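Local coordinates for protein translation initiation factor eIF-2B (Pyrococcus horikoshii, PDB 1VB5) that probably takes part in exchanging GDP for GTP on initiation factor 2, as the regulatory subunit of archaeal initiation factor 2B, at residues 114-119 against 141-146; 137-142 against 164-169. All coordinates share one frame; numbering follows the deposited sequence.

Interaction 1: residues 114-119 against 141-146; sequences ITHSFS and TESSPD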
ATOM      1  N   ILE B 114      -1.779   7.200 -13.368  1.00 16.41           N
ATOM      2  CA  ILE B 114      -1.939   6.425 -12.148  1.00 15.48           C
ATOM      3  C   ILE B 114      -2.342   7.399 -11.057  1.00 17.40           C
ATOM      4  O   ILE B 114      -1.845   8.530 -11.004  1.00 17.03           O
ATOM      5  CB  ILE B 114      -0.634   5.685 -11.746  1.00 17.98           C
ATOM      6  CG1 ILE B 114      -0.907   4.780 -10.542  1.00 21.32           C
ATOM      7  CG2 ILE B 114       0.459   6.682 -11.408  1.00 19.45           C
ATOM      8  CD1 ILE B 114       0.187   3.751 -10.281  1.00 22.86           C
ATOM      9  N   THR B 115      -3.260   6.970 -10.198  1.00 15.75           N
ATOM     10  CA  THR B 115      -3.731   7.819  -9.120  1.00 18.82           C
ATOM     11  C   THR B 115      -4.007   6.961  -7.893  1.00 21.28           C
ATOM     12  O   THR B 115      -3.934   5.732  -7.960  1.00 20.80           O
ATOM     13  CB  THR B 115      -5.021   8.595  -9.540  1.00 22.57           C
ATOM     14  OG1 THR B 115      -5.336   9.581  -8.546  1.00 18.97           O
ATOM     15  CG2 THR B 115      -6.198   7.641  -9.708  1.00 13.94           C
ATOM     16  N   HIS B 116      -4.328   7.612  -6.779  1.00 17.91           N
ATOM     17  CA  HIS B 116      -4.581   6.922  -5.518  1.00 16.92           C
ATOM     18  C   HIS B 116      -5.759   7.593  -4.818  1.00 20.74           C
ATOM     19  O   HIS B 116      -5.935   8.805  -4.921  1.00 23.87           O
ATOM     20  CB  HIS B 116      -3.308   6.987  -4.651  1.00 15.63           C
ATOM     21  CG  HIS B 116      -3.466   6.426  -3.270  1.00 19.93           C
ATOM     22  ND1 HIS B 116      -3.910   5.145  -3.029  1.00 19.19           N
ATOM     23  CD2 HIS B 116      -3.218   6.973  -2.055  1.00 17.74           C
ATOM     24  CE1 HIS B 116      -3.933   4.926  -1.726  1.00 18.33           C
ATOM     25  NE2 HIS B 116      -3.517   6.018  -1.112  1.00 19.75           N
ATOM     26  N   SER B 117      -6.571   6.794  -4.133  1.00 17.16           N
ATOM     27  CA  SER B 117      -7.744   7.282  -3.416  1.00 16.66           C
ATOM     28  C   SER B 117      -8.760   7.955  -4.354  1.00 20.35           C
ATOM     29  O   SER B 117      -8.713   7.765  -5.569  1.00 18.79           O
ATOM     30  CB  SER B 117      -7.314   8.257  -2.322  1.00 18.98           C
ATOM     31  OG  SER B 117      -8.395   8.561  -1.462  1.00 16.68           O
ATOM     32  N   PHE B 118      -9.680   8.729  -3.781  1.00 16.51           N
ATOM     33  CA  PHE B 118     -10.699   9.421  -4.564  1.00 18.96           C
ATOM     34  C   PHE B 118     -10.635  10.931  -4.386  1.00 19.23           C
ATOM     35  O   PHE B 118     -10.573  11.438  -3.267  1.00 21.52           O
ATOM     36  CB  PHE B 118     -12.107   8.945  -4.185  1.00 20.66           C
ATOM     37  CG  PHE B 118     -13.213   9.691  -4.906  1.00 23.03           C
ATOM     38  CD1 PHE B 118     -13.451   9.469  -6.258  1.00 18.37           C
ATOM     39  CD2 PHE B 118     -13.970  10.657  -4.241  1.00 21.65           C
ATOM     40  CE1 PHE B 118     -14.426  10.198  -6.948  1.00 25.02           C
ATOM     41  CE2 PHE B 118     -14.950  11.395  -4.916  1.00 25.13           C
ATOM     42  CZ  PHE B 118     -15.177  11.166  -6.277  1.00 23.44           C
ATOM     43  N   SER B 119     -10.654  11.640  -5.508  1.00 21.05           N
ATOM     44  CA  SER B 119     -10.620  13.095  -5.524  1.00 19.32           C
ATOM     45  C   SER B 119     -11.537  13.569  -6.643  1.00 18.74           C
ATOM     46  O   SER B 119     -11.274  13.287  -7.813  1.00 19.42           O
ATOM     47  CB  SER B 119      -9.199  13.586  -5.791  1.00 23.08           C
ATOM     48  OG  SER B 119      -9.201  14.943  -6.197  1.00 26.51           O
ATOM     49  N   THR B 141      -5.934   2.794  -7.332  1.00 18.13           N
ATOM     50  CA  THR B 141      -5.917   1.870  -6.209  1.00 18.63           C
ATOM     51  C   THR B 141      -7.292   1.768  -5.574  1.00 20.70           C
ATOM     52  O   THR B 141      -8.070   2.717  -5.617  1.00 19.19           O
ATOM     53  CB  THR B 141      -4.937   2.336  -5.115  1.00 14.60           C
ATOM     54  OG1 THR B 141      -5.412   3.564  -4.545  1.00 22.22           O
ATOM     55  CG2 THR B 141      -3.564   2.557  -5.693  1.00 13.12           C
ATOM     56  N   GLU B 142      -7.584   0.612  -4.980  1.00 21.19           N
ATOM     57  CA  GLU B 142      -8.862   0.404  -4.315  1.00 22.91           C
ATOM     58  C   GLU B 142      -8.927   1.312  -3.084  1.00 22.66           C
ATOM     59  O   GLU B 142     -10.011   1.742  -2.679  1.00 20.72           O
ATOM     60  CB  GLU B 142      -9.016  -1.064  -3.911  1.00 19.95           C
ATOM     61  CG  GLU B 142      -7.971  -1.563  -2.938  1.00 32.86           C
ATOM     62  CD  GLU B 142      -7.998  -3.084  -2.780  1.00 37.14           C
ATOM     63  OE1 GLU B 142      -7.208  -3.617  -1.967  1.00 35.34           O
ATOM     64  OE2 GLU B 142      -8.806  -3.742  -3.469  1.00 32.51           O
ATOM     65  N   SER B 143      -7.756   1.585  -2.501  1.00 19.33           N
ATOM     66  CA  SER B 143      -7.599   2.469  -1.339  1.00 22.92           C
ATOM     67  C   SER B 143      -8.148   1.970  -0.006  1.00 27.49           C
ATOM     68  O   SER B 143      -9.231   2.384   0.424  1.00 26.09           O
ATOM     69  CB  SER B 143      -8.216   3.843  -1.630  1.00 20.60           C
ATOM     70  OG  SER B 143      -7.748   4.364  -2.861  1.00 28.61           O
ATOM     71  N   SER B 144      -7.390   1.107   0.662  1.00 23.96           N
ATOM     72  CA  SER B 144      -7.806   0.575   1.958  1.00 27.85           C
ATOM     73  C   SER B 144      -7.866   1.709   2.978  1.00 24.30           C
ATOM     74  O   SER B 144      -7.120   2.680   2.877  1.00 19.56           O
ATOM     75  CB  SER B 144      -6.811  -0.486   2.435  1.00 25.42           C
ATOM     76  OG  SER B 144      -6.729  -1.546   1.501  1.00 28.43           O
ATOM     77  N   PRO B 145      -8.717   1.575   4.006  1.00 22.07           N
ATOM     78  CA  PRO B 145      -9.609   0.443   4.268  1.00 22.95           C
ATOM     79  C   PRO B 145     -11.058   0.637   3.813  1.00 27.06           C
ATOM     80  O   PRO B 145     -11.841  -0.309   3.839  1.00 23.01           O
ATOM     81  CB  PRO B 145      -9.522   0.306   5.775  1.00 18.65           C
ATOM     82  CG  PRO B 145      -9.562   1.745   6.195  1.00 21.99           C
ATOM     83  CD  PRO B 145      -8.603   2.425   5.205  1.00 18.55           C
ATOM     84  N   ASP B 146     -11.413   1.854   3.402  1.00 24.10           N
ATOM     85  CA  ASP B 146     -12.789   2.143   2.986  1.00 26.94           C
ATOM     86  C   ASP B 146     -13.052   1.955   1.499  1.00 21.83           C
ATOM     87  O   ASP B 146     -14.192   2.030   1.050  1.00 19.92           O
ATOM     88  CB  ASP B 146     -13.164   3.566   3.394  1.00 32.58           C
ATOM     89  CG  ASP B 146     -13.067   3.775   4.887  1.00 35.41           C
ATOM     90  OD1 ASP B 146     -13.785   3.063   5.622  1.00 34.50           O
ATOM     91  OD2 ASP B 146     -12.269   4.637   5.322  1.00 36.12           O
TER
HETATM   92  O   HOH W   1      -7.573   5.358  -6.653  1.00 19.02           O

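Interaction 2: residues 137-142 against 164-169; sequences KVILTE and EVITDA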
ATOM      1  N   LYS B 137      -5.425   5.766 -20.453  1.00 24.50           N
ATOM      2  CA  LYS B 137      -5.914   4.717 -19.571  1.00 26.06           C
ATOM      3  C   LYS B 137      -5.574   5.147 -18.153  1.00 22.66           C
ATOM      4  O   LYS B 137      -4.628   5.906 -17.937  1.00 24.11           O
ATOM      5  CB  LYS B 137      -5.224   3.380 -19.874  1.00 33.21           C
ATOM      6  CG  LYS B 137      -5.382   2.896 -21.306  1.00 49.70           C
ATOM      7  CD  LYS B 137      -4.550   1.642 -21.563  1.00 55.07           C
ATOM      8  CE  LYS B 137      -4.537   1.278 -23.046  1.00 60.58           C
ATOM      9  NZ  LYS B 137      -3.666   0.095 -23.331  1.00 60.49           N
ATOM     10  N   VAL B 138      -6.336   4.656 -17.188  1.00 16.76           N
ATOM     11  CA  VAL B 138      -6.099   5.010 -15.804  1.00 18.15           C
ATOM     12  C   VAL B 138      -5.835   3.795 -14.917  1.00 24.38           C
ATOM     13  O   VAL B 138      -6.479   2.759 -15.047  1.00 21.75           O
ATOM     14  CB  VAL B 138      -7.300   5.780 -15.219  1.00 16.37           C
ATOM     15  CG1 VAL B 138      -7.017   6.172 -13.774  1.00 15.40           C
ATOM     16  CG2 VAL B 138      -7.584   7.013 -16.063  1.00 16.53           C
ATOM     17  N   ILE B 139      -4.861   3.936 -14.026  1.00 21.36           N
ATOM     18  CA  ILE B 139      -4.535   2.889 -13.072  1.00 18.12           C
ATOM     19  C   ILE B 139      -4.859   3.540 -11.742  1.00 19.80           C
ATOM     20  O   ILE B 139      -4.375   4.634 -11.449  1.00 23.31           O
ATOM     21  CB  ILE B 139      -3.034   2.502 -13.120  1.00 17.58           C
ATOM     22  CG1 ILE B 139      -2.679   1.975 -14.513  1.00 20.88           C
ATOM     23  CG2 ILE B 139      -2.741   1.443 -12.068  1.00 12.21           C
ATOM     24  CD1 ILE B 139      -1.191   1.778 -14.752  1.00 23.50           C
ATOM     25  N   LEU B 140      -5.699   2.889 -10.948  1.00 22.51           N
ATOM     26  CA  LEU B 140      -6.082   3.442  -9.658  1.00 15.38           C
ATOM     27  C   LEU B 140      -6.104   2.372  -8.579  1.00 16.97           C
ATOM     28  O   LEU B 140      -6.279   1.193  -8.867  1.00 16.42           O
ATOM     29  CB  LEU B 140      -7.454   4.096  -9.778  1.00 17.82           C
ATOM     30  CG  LEU B 140      -8.576   3.149 -10.195  1.00 17.65           C
ATOM     31  CD1 LEU B 140      -9.393   2.770  -8.971  1.00 15.21           C
ATOM     32  CD2 LEU B 140      -9.451   3.826 -11.234  1.00 17.54           C
ATOM     33  N   THR B 141      -5.934   2.794  -7.332  1.00 18.13           N
ATOM     34  CA  THR B 141      -5.917   1.870  -6.209  1.00 18.63           C
ATOM     35  C   THR B 141      -7.292   1.768  -5.574  1.00 20.70           C
ATOM     36  O   THR B 141      -8.070   2.717  -5.617  1.00 19.19           O
ATOM     37  CB  THR B 141      -4.937   2.336  -5.115  1.00 14.60           C
ATOM     38  OG1 THR B 141      -5.412   3.564  -4.545  1.00 22.22           O
ATOM     39  CG2 THR B 141      -3.564   2.557  -5.693  1.00 13.12           C
ATOM     40  N   GLU B 142      -7.584   0.612  -4.980  1.00 21.19           N
ATOM     41  CA  GLU B 142      -8.862   0.404  -4.315  1.00 22.91           C
ATOM     42  C   GLU B 142      -8.927   1.312  -3.084  1.00 22.66           C
ATOM     43  O   GLU B 142     -10.011   1.742  -2.679  1.00 20.72           O
ATOM     44  CB  GLU B 142      -9.016  -1.064  -3.911  1.00 19.95           C
ATOM     45  CG  GLU B 142      -7.971  -1.563  -2.938  1.00 32.86           C
ATOM     46  CD  GLU B 142      -7.998  -3.084  -2.780  1.00 37.14           C
ATOM     47  OE1 GLU B 142      -7.208  -3.617  -1.967  1.00 35.34           O
ATOM     48  OE2 GLU B 142      -8.806  -3.742  -3.469  1.00 32.51           O
ATOM     49  N   GLU B 164      -7.902   0.413 -14.801  1.00 25.90           N
ATOM     50  CA  GLU B 164      -7.432  -0.832 -14.217  1.00 24.98           C
ATOM     51  C   GLU B 164      -7.320  -0.554 -12.721  1.00 24.23           C
ATOM     52  O   GLU B 164      -6.812   0.494 -12.327  1.00 26.50           O
ATOM     53  CB  GLU B 164      -6.056  -1.167 -14.796  1.00 30.01           C
ATOM     54  CG  GLU B 164      -5.635  -2.611 -14.681  1.00 44.00           C
ATOM     55  CD  GLU B 164      -4.267  -2.861 -15.302  1.00 47.94           C
ATOM     56  OE1 GLU B 164      -3.910  -4.044 -15.499  1.00 50.01           O
ATOM     57  OE2 GLU B 164      -3.547  -1.877 -15.591  1.00 37.74           O
ATOM     58  N   VAL B 165      -7.807  -1.467 -11.886  1.00 23.12           N
ATOM     59  CA  VAL B 165      -7.736  -1.281 -10.439  1.00 20.40           C
ATOM     60  C   VAL B 165      -6.664  -2.180  -9.816  1.00 22.82           C
ATOM     61  O   VAL B 165      -6.501  -3.328 -10.220  1.00 23.88           O
ATOM     62  CB  VAL B 165      -9.070  -1.622  -9.745  1.00 16.27           C
ATOM     63  CG1 VAL B 165      -9.004  -1.201  -8.278  1.00 16.69           C
ATOM     64  CG2 VAL B 165     -10.221  -0.944 -10.452  1.00 12.68           C
ATOM     65  N   ILE B 166      -5.940  -1.655  -8.832  1.00 18.65           N
ATOM     66  CA  ILE B 166      -4.902  -2.424  -8.152  1.00 19.01           C
ATOM     67  C   ILE B 166      -5.044  -2.223  -6.647  1.00 18.88           C
ATOM     68  O   ILE B 166      -5.845  -1.395  -6.199  1.00 14.16           O
ATOM     69  CB  ILE B 166      -3.468  -1.975  -8.581  1.00 15.99           C
ATOM     70  CG1 ILE B 166      -3.203  -0.532  -8.134  1.00 18.33           C
ATOM     71  CG2 ILE B 166      -3.310  -2.087 -10.089  1.00 12.31           C
ATOM     72  CD1 ILE B 166      -1.791  -0.017  -8.471  1.00 10.13           C
ATOM     73  N   THR B 167      -4.295  -2.999  -5.867  1.00 16.93           N
ATOM     74  CA  THR B 167      -4.319  -2.853  -4.411  1.00 18.07           C
ATOM     75  C   THR B 167      -3.279  -1.782  -4.110  1.00 14.58           C
ATOM     76  O   THR B 167      -2.418  -1.514  -4.948  1.00 14.50           O
ATOM     77  CB  THR B 167      -3.903  -4.150  -3.705  1.00 17.78           C
ATOM     78  OG1 THR B 167      -2.575  -4.493  -4.101  1.00 15.53           O
ATOM     79  CG2 THR B 167      -4.850  -5.291  -4.074  1.00 22.57           C
ATOM     80  N   ASP B 168      -3.337  -1.177  -2.928  1.00 14.47           N
ATOM     81  CA  ASP B 168      -2.376  -0.129  -2.584  1.00 17.83           C
ATOM     82  C   ASP B 168      -0.918  -0.613  -2.649  1.00 20.09           C
ATOM     83  O   ASP B 168      -0.036   0.100  -3.132  1.00 21.71           O
ATOM     84  CB  ASP B 168      -2.662   0.432  -1.179  1.00 20.84           C
ATOM     85  CG  ASP B 168      -4.113   0.912  -1.005  1.00 29.03           C
ATOM     86  OD1 ASP B 168      -4.823   1.091  -2.018  1.00 37.49           O
ATOM     87  OD2 ASP B 168      -4.541   1.125   0.155  1.00 22.86           O
ATOM     88  N   ALA B 169      -0.665  -1.826  -2.169  1.00 16.26           N
ATOM     89  CA  ALA B 169       0.690  -2.366  -2.155  1.00 16.97           C
ATOM     90  C   ALA B 169       1.300  -2.598  -3.539  1.00 17.86           C
ATOM     91  O   ALA B 169       2.500  -2.868  -3.657  1.00 15.69           O
ATOM     92  CB  ALA B 169       0.721  -3.661  -1.338  1.00 18.98           C
TER
HETATM   93  O   HOH W   2      -5.397  -2.331  -1.038  1.00 23.70           O

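Interaction 1: residues 114-119 against 141-146
His116 and Ser117 come alongside Thr141 and Ser143 where two neighbouring chain runs leave their strands, with CA atoms 5.3 Å apart for His116 and Thr141 and 5.2 Å for Ser117 and Ser143. The gap is bridged by side chains and by one water, which donates to both Ser117 O and Thr141 O, each at 2.9 Å. The imidazole of His116 swings back to Thr141 because its CG stands opposite the backbone N (chi1 175°). Its ND1 then meets Thr141 OG1 at 2.7 Å, a short hydrogen bond near the ring plane in which either atom may donate. Thr141 OG1 sits between its own backbone N and carbonyl carbon (chi1 66°), and from there it also bonds Ser143 OG at 3.0 Å, so the hydroxyl links ring and serine in one polar chain. Ser143 OG reaches beyond it to the backbone of Ser117, 3.0 Å from Ser117 CA. On the far side of the ring, NE2 is hydrogen-bonded to Ala198 O, so both imidazole nitrogens are engaged and the ring's rotation is fixed. A leucine in place of His116 would probably leave Thr141 OG1 and Ala198 O without their ring partners and break the polar chain at its start. Ser117 OG turns instead to Glu148, at the start of helix 148-158. Met171 of helix 171-175 touches both His116 and Thr141, Lys197 of strand 194-197 packs on His116, Ser117 and Ser143, and Thr115, on strand 111-115, bonds Ile182 O through OG1.

Interaction 2: residues 137-142 against 164-169
Strands 137-141 and 164-166 are the two parallel strands of a beta-alpha-beta unit whose connecting helix is 148-158, and they run together at 26° with their axes 4.7 Å apart. Four backbone hydrogen bonds zip them: Glu164 N to Val138 O, Leu140 N to Glu164 O at 3.0 Å, Ile166 N to Leu140 O, and Glu142 N to Ile166 O at 2.9 Å, the last just beyond the strand end. On one face Ile139 CG2 meets Ile166 CD1 at 4.0 Å, the two side chains crossing at a slant, and the Thr141 methyl CG2 lies beside Ile166 CG1. Glu164 runs parallel to Ile139 on this same face, its extended chain ending in a salt bridge to Arg247 of the second subunit. The other face carries Leu140 CD1 against Val165 CG1, also 4.0 Å apart. Past the strands, Asp168 OD1 comes within 3.3 Å of Thr141 CB, while its OD2 bonds Ser144 N. With CG between its backbone N and carbonyl carbon (chi1 61°) and the rest of the chain stretched out, Glu142 runs alongside Thr167 and brings OE1 to 3.6 Å from Thr167 CG2. Glu142 OE2 forms a salt bridge with Arg241 of the second subunit. Phe174 of helix 171-175 covers Ile139 and Ile166, whereas Leu152 and Leu156 of helix 148-158 cover Leu140 from the other face; this parallel pair between helices is characteristic of a Rossmann-like alpha/beta fold, in which a parallel sheet is flanked by helices.

Overall arrangement
Interactions 1 and 2 have centres about 7 Å apart and share Thr141 and Glu142, where strand 136-141 gives way to a loop. Along the chain the order is 114-119, then 137-146, then 164-169, so the middle run faces one partner on each side. Strands 111-115, 136-141 and 163-166 are consecutive in the same mixed sheet, and Thr115 N to Ile139 O, 2.9 Å, is a probable hydrogen bond between the two contacts. Both contacts also touch the second subunit, which places this sheet edge and its loops at the dimer interface.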